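Local coordinates for protein putative tryptophan halogenase (Xanthomonas campestris pv. campestris, PDB 6Y1W) that is a flavin-dependent halogenase of the tryptophan halogenase family, probably using reduced FAD to drive halogenation of an aromatic substrate, at residues A61-L66 and E347-H352; E95-V100 and L394-T399; E238-W243 and P322-R327; A386-F391 and E438-N443. All coordinates share one frame; numbering follows the deposited sequence.

The four contacts all belong to the tryptophan halogenase fold of one chain. Interaction 1 is near the centre of the chain, and interactions 2, 3 and 4 have centres about 21, 20 and 13 Å from it. Interactions 2 and 4 both use helix 371-397, at neighbouring parts near its C-terminal end. Interaction 3 falls between the two segments of interaction 1 in sequence, and interaction 4 comes after both. The segments of interaction 2 alternate with those of interactions 1 and 4. Interactions 1 and 4 touch directly and share one bound butanediol. Glu347 of interaction 1 also meets His395 of interaction 2. Helix 371-397 also reaches the three-stranded sheet of interaction 3, where Trp240 packs on Arg389.

Interaction 1. Residues A61-L66 and E347-H352; sequences ATIPSL and ESTNIH. With BUD ((2S,3S)-butane-2,3-diol), chain H.
This is a buried contact between two loop-to-helix junctions near the centre of the chain, at the starts of helices 65-73 and 350-363, beside the predicted active site. Ile63 fills the middle. Its CG2 lies against the carbonyl oxygen Ser348 O at 3.5 Å. Its CD1 reaches CB of His352 at 3.6 Å and meets that ring obliquely. With CG1 set between the backbone N and the carbonyl carbon (chi1 53°), the CG1-CD1 arm runs to His352, while CG2 lies against the backbone oxygens of Glu347 and Ser348. His352 is also held at its edge: Ser65 OG and His352 ND1 form a 2.8 Å hydrogen bond near the ring plane. This bond helps to hold the rotation of the imidazole.

On the other flank, Ala61 CB packs on Ser348 OG at 3.4 Å. That hydroxyl is hydrogen-bonded to Lys89, the predicted catalytic lysine, which also binds Thr62 O. One water donates to Ala61 O at 2.7 Å and accepts from Ile351 N at 3.1 Å, bridging the two backbones. Leu66 CD1 and Ile351 CG2 close the apolar side at 3.8 Å. Ile351 is a predicted FAD contact, and Glu347 is predicted to bind tryptophan. A butanediol packs on Ile63 and Pro64. Strand 162-166 packs on Ala61, Thr62 and Leu66, strand 91-99 borders Glu347 and Ser348, and helix 371-397 touches Glu347 and Thr349.

Interaction 2. Residues E95-V100 and L394-T399; sequences EHWRDV and LHYHAT. With BUD ((2S,3S)-butane-2,3-diol), chain J.
Trp97 meets the end of helix 371-397 in an aromatic cluster with His395 and Tyr396. The indole comes from strand 91-99, where the chain turns a corner at residues 96-98. Both ring pairs are T-shaped, but Trp97 plays a different part in each. Its six-membered ring presents an edge to the face of Tyr396, with planes at 70° and CZ3 of Trp97 3.9 Å from CE1 of Tyr396. Toward His395 it offers its face instead, and the imidazole edge points at it with the planes at 61°. The rim of the indole also meets backbone: Trp97 CE3 lies 3.3 Å from His395 O, near the indole plane. Trp97 CG is anti to the carbonyl carbon (chi1 -72°), which sets CG beside the backbone N and lets the six-membered ring reach the helix. Thr399, where the helix has given way to loop, completes this first shell by binding the Trp97 carbonyl.

The second shell holds these rings in place. Trp97 NE1 bonds to Ala266 O on the neighbouring strand 263-268. Tyr396 OH bonds to Glu344, and His395 uses both nitrogens, ND1 to Gln452 and NE2 to Glu347, a predicted tryptophan ligand. His395 thus links the cluster to the predicted substrate site.

A butanediol sits over one face of His96, its C4 3.6 Å from CG of that ring. In the Thr399 bond, OG1 of Thr399 donates to Trp97 O at 2.8 Å, almost straight along the C=O direction.

Interaction 3. Residues E238-W243 and P322-R327; sequences EDWSRW and PNQRHR
Trp240 lays one face of its indole over the backbone of Asn323 and Gln324. Its CE3 is 3.7 Å from Asn323 N. Further along, the six-membered ring reaches the side chain of Gln324, with Trp240 CZ2 3.4 Å from Gln324 NE2 and the ring and amide planes 63° apart. At the base of the side chain, Trp240 CB packs on Pro322 CB.

Gln324 has two conformers, and its side-chain contacts hold for one of them. In that one it runs beside Glu238 and points the same way. Gln324 NE2 donates to Glu238 OE1 at 3.0 Å, meeting that oxygen nearly along its C-O axis. The carboxylate and amide planes differ by 28°, so the two flat ends are moderately tilted.

Strand 237-239 is an outer strand and 323-325 the middle one of a small antiparallel sheet completed by 341-342. Glu238 and Gln324 form a hydrogen-bonded pair, with a 2.7 Å bond from Glu238 N to Gln324 O and a weak return bond. Asp239 and Asn323 follow as a non-hydrogen-bonded pair. Trp240 N then donates to Pro322 O as strand 237-239 ends.

An Asx turn follows: Asp239 OD1 accepts from Ser241 N at 2.9 Å and from the hydroxyl Ser241 OG. Over the opposite face of the indole lies helix 371-397, whose Arg389 makes a cation-pi contact with Trp240. The His326 ring covers Glu238 N with one face, CE1 of His326 lying 3.6 Å from that nitrogen.

Interaction 4. Residues A386-F391 and E438-N443; sequences AHIRDF and ELFAEN. With BUD ((2S,3S)-butane-2,3-diol), chain H.
Phe391 and Phe440 stack face to face at the apolar centre. Their ring centroids are 3.9 Å apart and the planes differ by 12°. The overlap is offset, with Phe391 CG 3.5 Å from Phe440 CD2. Leu439 CD2 lies over the opposite face of Phe440. Ile388 adds to the packing: Ile388 CG2 is 4.0 Å from Phe440 CE2, at the ring edge, and Ile388 CD1 is 4.0 Å from Leu439 CD2. The first torsion of Phe391 (chi1 -157°) sets its CG anti to the backbone N, so the ring leaves the helix on the side where Phe440 lies.

Next outward comes His387. CB of Glu438 sits 3.4 Å above the centre of the imidazole, a CH-pi contact, and the carboxylate lies nearly parallel to the ring. At the ring edge, Phe440 N donates to His387 NE2 at 3.0 Å with an angle of 167°. NE2 accepts, which is consistent with the ring proton lying on ND1. The bond also ties the loop 438-441 to helix 371-397.

At the polar edge, Glu438 OE1 forms a salt bridge with Arg422 of helix 417-429. Ala441, the N-cap residue of helix 442-451, donates its N to butanediol O2 at 3.0 Å. The Phe440 edge meets O1 of the same molecule. Leu439, Phe440 and Ala441 line the butanediol pocket, and Phe391 and Phe440, two rings of an aromatic cluster with His387, pack on Glu347, a predicted tryptophan-binding residue.

Interaction 1. Residues A61-L66 and E347-H352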
# COMPACT_ATOMS: atom_id res chain seq x y z
N ALA A 61 17.75 -12.89 -14.89
CA ALA A 61 16.54 -13.31 -14.19
C ALA A 61 15.60 -12.11 -13.91
O ALA A 61 16.01 -10.95 -13.93
CB ALA A 61 16.93 -14.01 -12.87
N THR A 62 14.33 -12.42 -13.72
CA THR A 62 13.28 -11.41 -13.60
C THR A 62 12.38 -11.77 -12.42
O THR A 62 12.60 -12.77 -11.70
CB THR A 62 12.41 -11.30 -14.89
OG1 THR A 62 11.86 -12.58 -15.21
CG2 THR A 62 13.23 -10.84 -16.11
N ILE A 63 11.40 -10.92 -12.16
CA ILE A 63 10.44 -11.16 -11.08
C ILE A 63 9.01 -11.00 -11.59
O ILE A 63 8.81 -10.57 -12.75
CB ILE A 63 10.76 -10.26 -9.87
CG1 ILE A 63 10.87 -8.80 -10.26
CG2 ILE A 63 12.09 -10.71 -9.21
CD1 ILE A 63 11.09 -7.91 -9.00
N PRO A 64 8.00 -11.36 -10.80
CA PRO A 64 6.65 -11.54 -11.39
C PRO A 64 6.03 -10.28 -11.94
O PRO A 64 5.06 -10.39 -12.70
CB PRO A 64 5.83 -12.10 -10.22
CG PRO A 64 6.87 -12.93 -9.43
CD PRO A 64 8.10 -12.06 -9.49
N SER A 65 6.50 -9.10 -11.56
CA SER A 65 5.95 -7.89 -12.18
C SER A 65 6.07 -7.92 -13.70
O SER A 65 5.28 -7.25 -14.38
CB SER A 65 6.63 -6.66 -11.58
OG SER A 65 8.04 -6.72 -11.81
N LEU A 66 7.05 -8.63 -14.27
CA LEU A 66 7.16 -8.63 -15.72
C LEU A 66 5.98 -9.36 -16.35
O LEU A 66 5.62 -9.07 -17.50
CB LEU A 66 8.47 -9.26 -16.21
CG LEU A 66 8.82 -8.96 -17.67
CD1 LEU A 66 9.15 -7.48 -17.90
CD2 LEU A 66 10.03 -9.78 -18.13
N GLU A 347 18.60 -9.93 -6.13
CA GLU A 347 17.18 -10.23 -6.09
C GLU A 347 16.50 -9.94 -7.43
O GLU A 347 15.29 -9.72 -7.48
CB GLU A 347 16.47 -9.45 -4.96
CG GLU A 347 16.74 -10.03 -3.56
CD GLU A 347 15.98 -11.32 -3.27
OE1 GLU A 347 15.06 -11.69 -4.05
OE2 GLU A 347 16.32 -12.02 -2.24
N SER A 348 17.27 -9.95 -8.53
CA SER A 348 16.71 -9.89 -9.88
C SER A 348 15.77 -8.70 -10.06
O SER A 348 14.66 -8.84 -10.57
CB SER A 348 15.97 -11.19 -10.28
OG SER A 348 16.65 -12.40 -9.85
N THR A 349 16.25 -7.51 -9.70
CA THR A 349 15.41 -6.31 -9.73
C THR A 349 15.70 -5.37 -10.92
O THR A 349 14.99 -4.38 -11.06
CB THR A 349 15.54 -5.51 -8.43
OG1 THR A 349 16.93 -5.34 -8.06
CG2 THR A 349 14.79 -6.18 -7.28
N ASN A 350 16.68 -5.65 -11.79
CA ASN A 350 17.06 -4.67 -12.82
C ASN A 350 15.91 -4.36 -13.78
O ASN A 350 15.52 -3.20 -13.98
CB ASN A 350 18.27 -5.20 -13.62
CG ASN A 350 18.57 -4.35 -14.86
OD1 ASN A 350 18.85 -3.17 -14.70
ND2 ASN A 350 18.53 -4.94 -16.08
N ILE A 351 15.36 -5.41 -14.42
CA ILE A 351 14.27 -5.17 -15.36
C ILE A 351 13.03 -4.63 -14.67
O ILE A 351 12.32 -3.78 -15.24
CB ILE A 351 14.02 -6.47 -16.16
CG1 ILE A 351 15.08 -6.54 -17.26
CG2 ILE A 351 12.60 -6.50 -16.78
CD1 ILE A 351 15.08 -7.88 -18.01
N HIS A 352 12.78 -5.04 -13.44
CA HIS A 352 11.65 -4.51 -12.66
C HIS A 352 11.77 -3.01 -12.48
O HIS A 352 10.77 -2.28 -12.58
CB HIS A 352 11.62 -5.23 -11.32
CG HIS A 352 10.71 -4.57 -10.33
ND1 HIS A 352 9.36 -4.82 -10.29
CD2 HIS A 352 10.97 -3.68 -9.35
CE1 HIS A 352 8.81 -4.11 -9.31
NE2 HIS A 352 9.77 -3.42 -8.72
C1 BUD H . 9.62 -10.40 -6.21
O1 BUD H . 10.74 -11.17 -4.26
C2 BUD H . 9.75 -10.26 -4.69
O2 BUD H . 8.44 -10.39 -2.61
C3 BUD H . 8.41 -10.59 -4.02
C4 BUD H . 7.33 -9.70 -4.62
O HOH W 1 16.30 -8.30 -14.15

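Interaction 2. Residues E95-V100 and L394-T399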
# COMPACT_ATOMS: atom_id res chain seq x y z
N GLU A 95 22.90 -19.89 -1.40
CA GLU A 95 23.88 -20.82 -0.85
C GLU A 95 25.02 -20.07 -0.17
O GLU A 95 25.59 -19.14 -0.75
CB GLU A 95 24.40 -21.73 -1.95
CG GLU A 95 23.34 -22.63 -2.55
CD GLU A 95 23.86 -23.53 -3.65
OE1 GLU A 95 24.99 -23.31 -4.13
OE2 GLU A 95 23.12 -24.47 -4.03
N HIS A 96 25.33 -20.48 1.08
CA HIS A 96 26.50 -20.01 1.84
C HIS A 96 26.32 -18.58 2.36
O HIS A 96 27.32 -17.91 2.68
CB HIS A 96 27.82 -20.08 1.03
CG HIS A 96 28.21 -21.46 0.57
ND1 HIS A 96 28.50 -22.51 1.43
CD2 HIS A 96 28.45 -21.93 -0.68
CE1 HIS A 96 28.85 -23.57 0.72
NE2 HIS A 96 28.84 -23.24 -0.56
N TRP A 97 25.08 -18.07 2.45
CA TRP A 97 24.86 -16.71 2.94
C TRP A 97 24.73 -16.69 4.46
O TRP A 97 25.41 -15.91 5.14
CB TRP A 97 23.60 -16.09 2.28
CG TRP A 97 23.84 -15.75 0.83
CD1 TRP A 97 23.73 -16.59 -0.25
CD2 TRP A 97 24.24 -14.47 0.31
NE1 TRP A 97 24.08 -15.92 -1.40
CE2 TRP A 97 24.39 -14.62 -1.09
CE3 TRP A 97 24.49 -13.22 0.89
CZ2 TRP A 97 24.79 -13.59 -1.92
CZ3 TRP A 97 24.90 -12.19 0.06
CH2 TRP A 97 25.04 -12.37 -1.33
N ARG A 98 23.83 -17.52 5.00
CA ARG A 98 23.67 -17.60 6.45
C ARG A 98 25.00 -18.00 7.10
O ARG A 98 25.46 -17.37 8.05
CB ARG A 98 22.57 -18.59 6.82
CG ARG A 98 22.27 -18.52 8.32
CD ARG A 98 22.08 -19.84 8.97
NE ARG A 98 21.94 -19.64 10.42
CZ ARG A 98 20.88 -20.06 11.11
NH1 ARG A 98 19.89 -20.67 10.48
NH2 ARG A 98 20.81 -19.84 12.42
N ASP A 99 25.63 -19.04 6.56
CA ASP A 99 26.98 -19.43 6.95
C ASP A 99 27.46 -20.36 5.86
O ASP A 99 26.67 -20.80 5.01
CB ASP A 99 26.99 -20.13 8.32
CG ASP A 99 28.32 -20.02 9.02
OD1 ASP A 99 29.34 -19.63 8.37
OD2 ASP A 99 28.33 -20.32 10.24
N VAL A 100 28.76 -20.67 5.87
CA VAL A 100 29.25 -21.72 4.99
C VAL A 100 28.44 -22.98 5.22
O VAL A 100 28.18 -23.39 6.36
CB VAL A 100 30.75 -21.98 5.23
CG1 VAL A 100 31.24 -23.11 4.33
CG2 VAL A 100 31.52 -20.70 4.97
N LEU A 394 20.11 -6.27 3.56
CA LEU A 394 19.78 -7.36 4.45
C LEU A 394 20.55 -8.64 4.12
O LEU A 394 21.02 -9.34 5.02
CB LEU A 394 18.27 -7.60 4.37
CG LEU A 394 17.78 -8.87 5.02
CD1 LEU A 394 18.01 -8.88 6.55
CD2 LEU A 394 16.30 -9.04 4.72
N HIS A 395 20.72 -8.94 2.82
CA HIS A 395 21.40 -10.18 2.45
C HIS A 395 22.85 -10.22 2.95
O HIS A 395 23.35 -11.30 3.29
CB HIS A 395 21.37 -10.35 0.93
CG HIS A 395 20.14 -11.04 0.43
ND1 HIS A 395 19.82 -12.33 0.81
CD2 HIS A 395 19.15 -10.63 -0.41
CE1 HIS A 395 18.69 -12.69 0.21
NE2 HIS A 395 18.26 -11.68 -0.54
N TYR A 396 23.53 -9.07 2.98
CA TYR A 396 24.92 -9.02 3.42
C TYR A 396 25.03 -8.88 4.93
O TYR A 396 25.99 -9.40 5.51
CB TYR A 396 25.64 -7.84 2.75
CG TYR A 396 25.96 -8.12 1.30
CD1 TYR A 396 27.03 -8.92 0.96
CD2 TYR A 396 25.19 -7.57 0.27
CE1 TYR A 396 27.37 -9.18 -0.36
CE2 TYR A 396 25.52 -7.84 -1.07
CZ TYR A 396 26.61 -8.63 -1.36
OH TYR A 396 26.98 -8.91 -2.65
N HIS A 397 24.09 -8.18 5.57
CA HIS A 397 24.21 -7.86 6.99
C HIS A 397 23.74 -8.99 7.89
O HIS A 397 24.30 -9.18 8.98
CB HIS A 397 23.41 -6.59 7.33
CG HIS A 397 23.70 -6.02 8.69
ND1 HIS A 397 24.97 -5.62 9.07
CD2 HIS A 397 22.88 -5.74 9.74
CE1 HIS A 397 24.92 -5.11 10.30
NE2 HIS A 397 23.67 -5.18 10.73
N ALA A 398 22.70 -9.72 7.47
CA ALA A 398 22.17 -10.84 8.26
C ALA A 398 23.00 -12.08 7.94
O ALA A 398 22.71 -12.81 6.99
CB ALA A 398 20.69 -11.04 7.98
N THR A 399 24.07 -12.32 8.70
CA THR A 399 24.91 -13.48 8.39
C THR A 399 25.60 -13.91 9.66
O THR A 399 25.91 -13.08 10.52
CB THR A 399 25.96 -13.20 7.29
OG1 THR A 399 26.71 -14.40 7.08
CG2 THR A 399 26.93 -12.06 7.70
C1 BUD J . 33.82 -22.44 0.31
O1 BUD J . 35.16 -20.43 -0.05
C2 BUD J . 33.86 -20.96 -0.06
O2 BUD J . 33.40 -18.82 0.78
C3 BUD J . 33.10 -20.16 0.99
C4 BUD J . 31.59 -20.34 0.82

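Interaction 3. Residues E238-W243 and P322-R327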
# COMPACT_ATOMS: atom_id res chain seq x y z
N GLU A 238 23.16 9.33 -5.17
CA GLU A 238 23.39 9.02 -3.76
C GLU A 238 24.30 7.80 -3.72
O GLU A 238 24.08 6.85 -4.47
CB GLU A 238 22.07 8.73 -3.04
CG GLU A 238 22.14 8.79 -1.50
CD GLU A 238 20.98 8.08 -0.77
OE1 GLU A 238 19.91 7.81 -1.38
OE2 GLU A 238 21.14 7.75 0.43
N ASP A 239 25.37 7.89 -2.94
CA ASP A 239 26.36 6.82 -2.86
C ASP A 239 25.93 5.81 -1.80
O ASP A 239 25.78 6.16 -0.62
CB ASP A 239 27.71 7.43 -2.51
CG ASP A 239 28.82 6.42 -2.35
OD1 ASP A 239 28.68 5.25 -2.77
OD2 ASP A 239 29.86 6.82 -1.81
N TRP A 240 25.75 4.54 -2.20
CA TRP A 240 25.35 3.53 -1.25
C TRP A 240 26.49 2.57 -0.94
O TRP A 240 26.26 1.55 -0.27
CB TRP A 240 24.12 2.76 -1.77
CG TRP A 240 22.83 3.56 -1.79
CD1 TRP A 240 22.54 4.70 -1.09
CD2 TRP A 240 21.66 3.25 -2.57
NE1 TRP A 240 21.25 5.11 -1.39
CE2 TRP A 240 20.69 4.24 -2.29
CE3 TRP A 240 21.34 2.23 -3.48
CZ2 TRP A 240 19.42 4.24 -2.88
CZ3 TRP A 240 20.07 2.23 -4.05
CH2 TRP A 240 19.14 3.23 -3.75
N SER A 241 27.71 2.90 -1.36
CA SER A 241 28.85 1.99 -1.16
C SER A 241 29.24 1.85 0.32
O SER A 241 29.92 0.87 0.67
CB SER A 241 30.04 2.42 -2.03
OG SER A 241 30.59 3.65 -1.58
N ARG A 242 28.78 2.74 1.22
CA ARG A 242 29.00 2.49 2.65
C ARG A 242 28.28 1.25 3.15
O ARG A 242 28.67 0.69 4.18
CB ARG A 242 28.55 3.70 3.52
CG ARG A 242 27.02 3.95 3.60
CD ARG A 242 26.66 5.21 4.45
NE ARG A 242 27.51 6.36 4.13
CZ ARG A 242 28.42 6.88 4.95
NH1 ARG A 242 29.14 7.93 4.56
NH2 ARG A 242 28.63 6.37 6.15
N TRP A 243 27.23 0.79 2.44
CA TRP A 243 26.47 -0.39 2.85
C TRP A 243 26.66 -1.58 1.92
O TRP A 243 26.38 -2.71 2.33
CB TRP A 243 24.97 -0.10 2.89
CG TRP A 243 24.59 0.99 3.87
CD1 TRP A 243 24.87 1.01 5.22
CD2 TRP A 243 23.88 2.19 3.57
NE1 TRP A 243 24.34 2.18 5.78
CE2 TRP A 243 23.74 2.92 4.78
CE3 TRP A 243 23.34 2.73 2.39
CZ2 TRP A 243 23.09 4.15 4.85
CZ3 TRP A 243 22.67 3.98 2.46
CH2 TRP A 243 22.55 4.66 3.69
N PRO A 322 26.59 0.80 -6.43
CA PRO A 322 25.21 0.88 -5.92
C PRO A 322 24.85 2.32 -5.64
O PRO A 322 25.58 3.03 -4.94
CB PRO A 322 25.27 0.07 -4.61
CG PRO A 322 26.77 0.25 -4.18
CD PRO A 322 27.53 0.22 -5.45
N ASN A 323 23.74 2.77 -6.22
CA ASN A 323 23.39 4.19 -6.18
C ASN A 323 21.96 4.44 -6.63
O ASN A 323 21.33 3.61 -7.30
CB ASN A 323 24.34 5.00 -7.06
CG ASN A 323 23.94 4.93 -8.53
OD1 ASN A 323 23.12 5.72 -9.00
ND2 ASN A 323 24.45 3.92 -9.22
N GLN A 324 21.47 5.65 -6.32
CA GLN A 324 20.23 6.15 -6.90
C GLN A 324 20.46 7.58 -7.34
O GLN A 324 21.06 8.36 -6.60
CB GLN A 324 19.01 6.05 -5.93
CG GLN A 324 18.81 7.20 -4.88
CD GLN A 324 17.42 7.21 -4.21
OE1 GLN A 324 16.39 7.43 -4.87
NE2 GLN A 324 17.40 7.01 -2.90
N ARG A 325 20.03 7.90 -8.55
CA ARG A 325 20.03 9.28 -9.02
C ARG A 325 19.19 10.11 -8.04
O ARG A 325 18.15 9.65 -7.58
CB ARG A 325 19.43 9.29 -10.44
CG ARG A 325 19.69 10.47 -11.33
CD ARG A 325 21.15 10.70 -11.66
NE ARG A 325 21.81 9.73 -12.52
CZ ARG A 325 22.99 9.97 -13.10
NH1 ARG A 325 23.57 9.04 -13.84
NH2 ARG A 325 23.61 11.14 -12.92
N HIS A 326 19.67 11.32 -7.70
CA HIS A 326 18.94 12.11 -6.70
C HIS A 326 17.53 12.42 -7.15
O HIS A 326 16.59 12.44 -6.33
CB HIS A 326 19.68 13.41 -6.40
CG HIS A 326 20.90 13.20 -5.57
ND1 HIS A 326 20.87 12.49 -4.38
CD2 HIS A 326 22.18 13.58 -5.76
CE1 HIS A 326 22.08 12.46 -3.87
NE2 HIS A 326 22.90 13.11 -4.68
N ARG A 327 17.36 12.74 -8.43
CA ARG A 327 16.04 12.90 -9.01
C ARG A 327 16.04 12.12 -10.31
O ARG A 327 17.00 12.19 -11.07
CB ARG A 327 15.74 14.40 -9.26
CG ARG A 327 15.71 15.19 -7.96
CD ARG A 327 15.60 16.70 -8.20
NE ARG A 327 16.68 17.24 -8.99
CZ ARG A 327 17.94 17.39 -8.57
NH1 ARG A 327 18.28 17.01 -7.34
NH2 ARG A 327 18.85 17.90 -9.38
O HOH W 2 27.81 4.13 -4.98

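Interaction 4. Residues A386-F391 and E438-N443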
# COMPACT_ATOMS: atom_id res chain seq x y z
N ALA A 386 14.63 2.85 -2.22
CA ALA A 386 15.24 2.74 -0.90
C ALA A 386 14.79 1.46 -0.23
O ALA A 386 15.57 0.81 0.48
CB ALA A 386 14.88 3.95 -0.05
N HIS A 387 13.53 1.07 -0.45
CA HIS A 387 13.04 -0.19 0.10
C HIS A 387 13.79 -1.39 -0.51
O HIS A 387 14.13 -2.35 0.20
CB HIS A 387 11.56 -0.33 -0.17
CG HIS A 387 11.12 -1.74 -0.12
ND1 HIS A 387 10.97 -2.40 1.07
CD2 HIS A 387 10.91 -2.65 -1.10
CE1 HIS A 387 10.64 -3.66 0.83
NE2 HIS A 387 10.60 -3.84 -0.48
N ILE A 388 14.00 -1.38 -1.82
CA ILE A 388 14.75 -2.48 -2.42
C ILE A 388 16.20 -2.47 -1.94
O ILE A 388 16.76 -3.54 -1.61
CB ILE A 388 14.64 -2.41 -3.96
CG1 ILE A 388 13.18 -2.64 -4.37
CG2 ILE A 388 15.44 -3.45 -4.63
CD1 ILE A 388 12.91 -2.21 -5.89
N ARG A 389 16.81 -1.28 -1.86
CA ARG A 389 18.16 -1.14 -1.31
C ARG A 389 18.27 -1.83 0.04
O ARG A 389 19.22 -2.60 0.28
CB ARG A 389 18.53 0.35 -1.19
CG ARG A 389 19.92 0.56 -0.55
CD ARG A 389 20.01 1.93 0.09
NE ARG A 389 19.09 2.01 1.21
CZ ARG A 389 18.66 3.16 1.73
NH1 ARG A 389 19.12 4.31 1.20
NH2 ARG A 389 17.80 3.16 2.78
N ASP A 390 17.29 -1.58 0.93
CA ASP A 390 17.37 -2.14 2.28
C ASP A 390 17.35 -3.66 2.23
O ASP A 390 18.02 -4.33 3.03
CB ASP A 390 16.22 -1.64 3.15
CG ASP A 390 16.42 -0.20 3.63
OD1 ASP A 390 17.48 0.40 3.33
OD2 ASP A 390 15.46 0.32 4.26
N PHE A 391 16.57 -4.22 1.30
CA PHE A 391 16.47 -5.67 1.21
C PHE A 391 17.77 -6.28 0.69
O PHE A 391 18.16 -7.39 1.10
CB PHE A 391 15.29 -6.05 0.31
CG PHE A 391 14.75 -7.45 0.59
CD1 PHE A 391 13.76 -7.64 1.55
CD2 PHE A 391 15.24 -8.56 -0.11
CE1 PHE A 391 13.28 -8.94 1.81
CE2 PHE A 391 14.76 -9.83 0.13
CZ PHE A 391 13.77 -10.03 1.09
N GLU A 438 5.98 -1.10 -1.70
CA GLU A 438 7.25 -1.79 -1.54
C GLU A 438 7.20 -3.08 -2.35
O GLU A 438 6.18 -3.76 -2.39
CB GLU A 438 7.52 -2.10 -0.08
CG GLU A 438 7.92 -0.89 0.71
CD GLU A 438 7.80 -1.11 2.20
OE1 GLU A 438 7.25 -2.17 2.62
OE2 GLU A 438 8.27 -0.24 2.95
N LEU A 439 8.33 -3.39 -2.99
CA LEU A 439 8.40 -4.60 -3.80
C LEU A 439 8.27 -5.86 -2.94
O LEU A 439 7.53 -6.78 -3.29
CB LEU A 439 9.70 -4.63 -4.60
CG LEU A 439 10.01 -5.96 -5.27
CD1 LEU A 439 8.94 -6.34 -6.31
CD2 LEU A 439 11.38 -5.88 -5.93
N PHE A 440 9.04 -5.95 -1.86
CA PHE A 440 9.19 -7.24 -1.20
C PHE A 440 8.02 -7.49 -0.24
O PHE A 440 7.74 -6.68 0.65
CB PHE A 440 10.56 -7.31 -0.51
CG PHE A 440 11.69 -7.38 -1.51
CD1 PHE A 440 11.88 -8.54 -2.25
CD2 PHE A 440 12.51 -6.28 -1.76
CE1 PHE A 440 12.88 -8.61 -3.18
CE2 PHE A 440 13.51 -6.34 -2.70
CZ PHE A 440 13.71 -7.51 -3.41
N ALA A 441 7.33 -8.60 -0.46
CA ALA A 441 6.18 -8.99 0.32
C ALA A 441 6.62 -9.51 1.70
O ALA A 441 7.79 -9.77 1.96
CB ALA A 441 5.40 -10.07 -0.42
N GLU A 442 5.64 -9.62 2.59
CA GLU A 442 5.92 -10.22 3.90
C GLU A 442 6.61 -11.57 3.77
O GLU A 442 7.56 -11.85 4.51
CB GLU A 442 4.62 -10.33 4.71
CG GLU A 442 4.13 -8.97 5.17
CD GLU A 442 2.84 -9.03 5.97
OE1 GLU A 442 2.34 -10.13 6.21
OE2 GLU A 442 2.33 -7.95 6.35
N ASN A 443 6.18 -12.42 2.82
CA ASN A 443 6.81 -13.74 2.65
C ASN A 443 8.31 -13.61 2.41
O ASN A 443 9.10 -14.47 2.85
CB ASN A 443 6.16 -14.48 1.46
CG ASN A 443 6.77 -15.88 1.25
OD1 ASN A 443 6.56 -16.75 2.06
ND2 ASN A 443 7.51 -16.07 0.17
C1 BUD H . 9.62 -10.40 -6.21
O1 BUD H . 10.74 -11.17 -4.26
C2 BUD H . 9.75 -10.26 -4.69
O2 BUD H . 8.44 -10.39 -2.61
C3 BUD H . 8.41 -10.59 -4.02
C4 BUD H . 7.33 -9.70 -4.62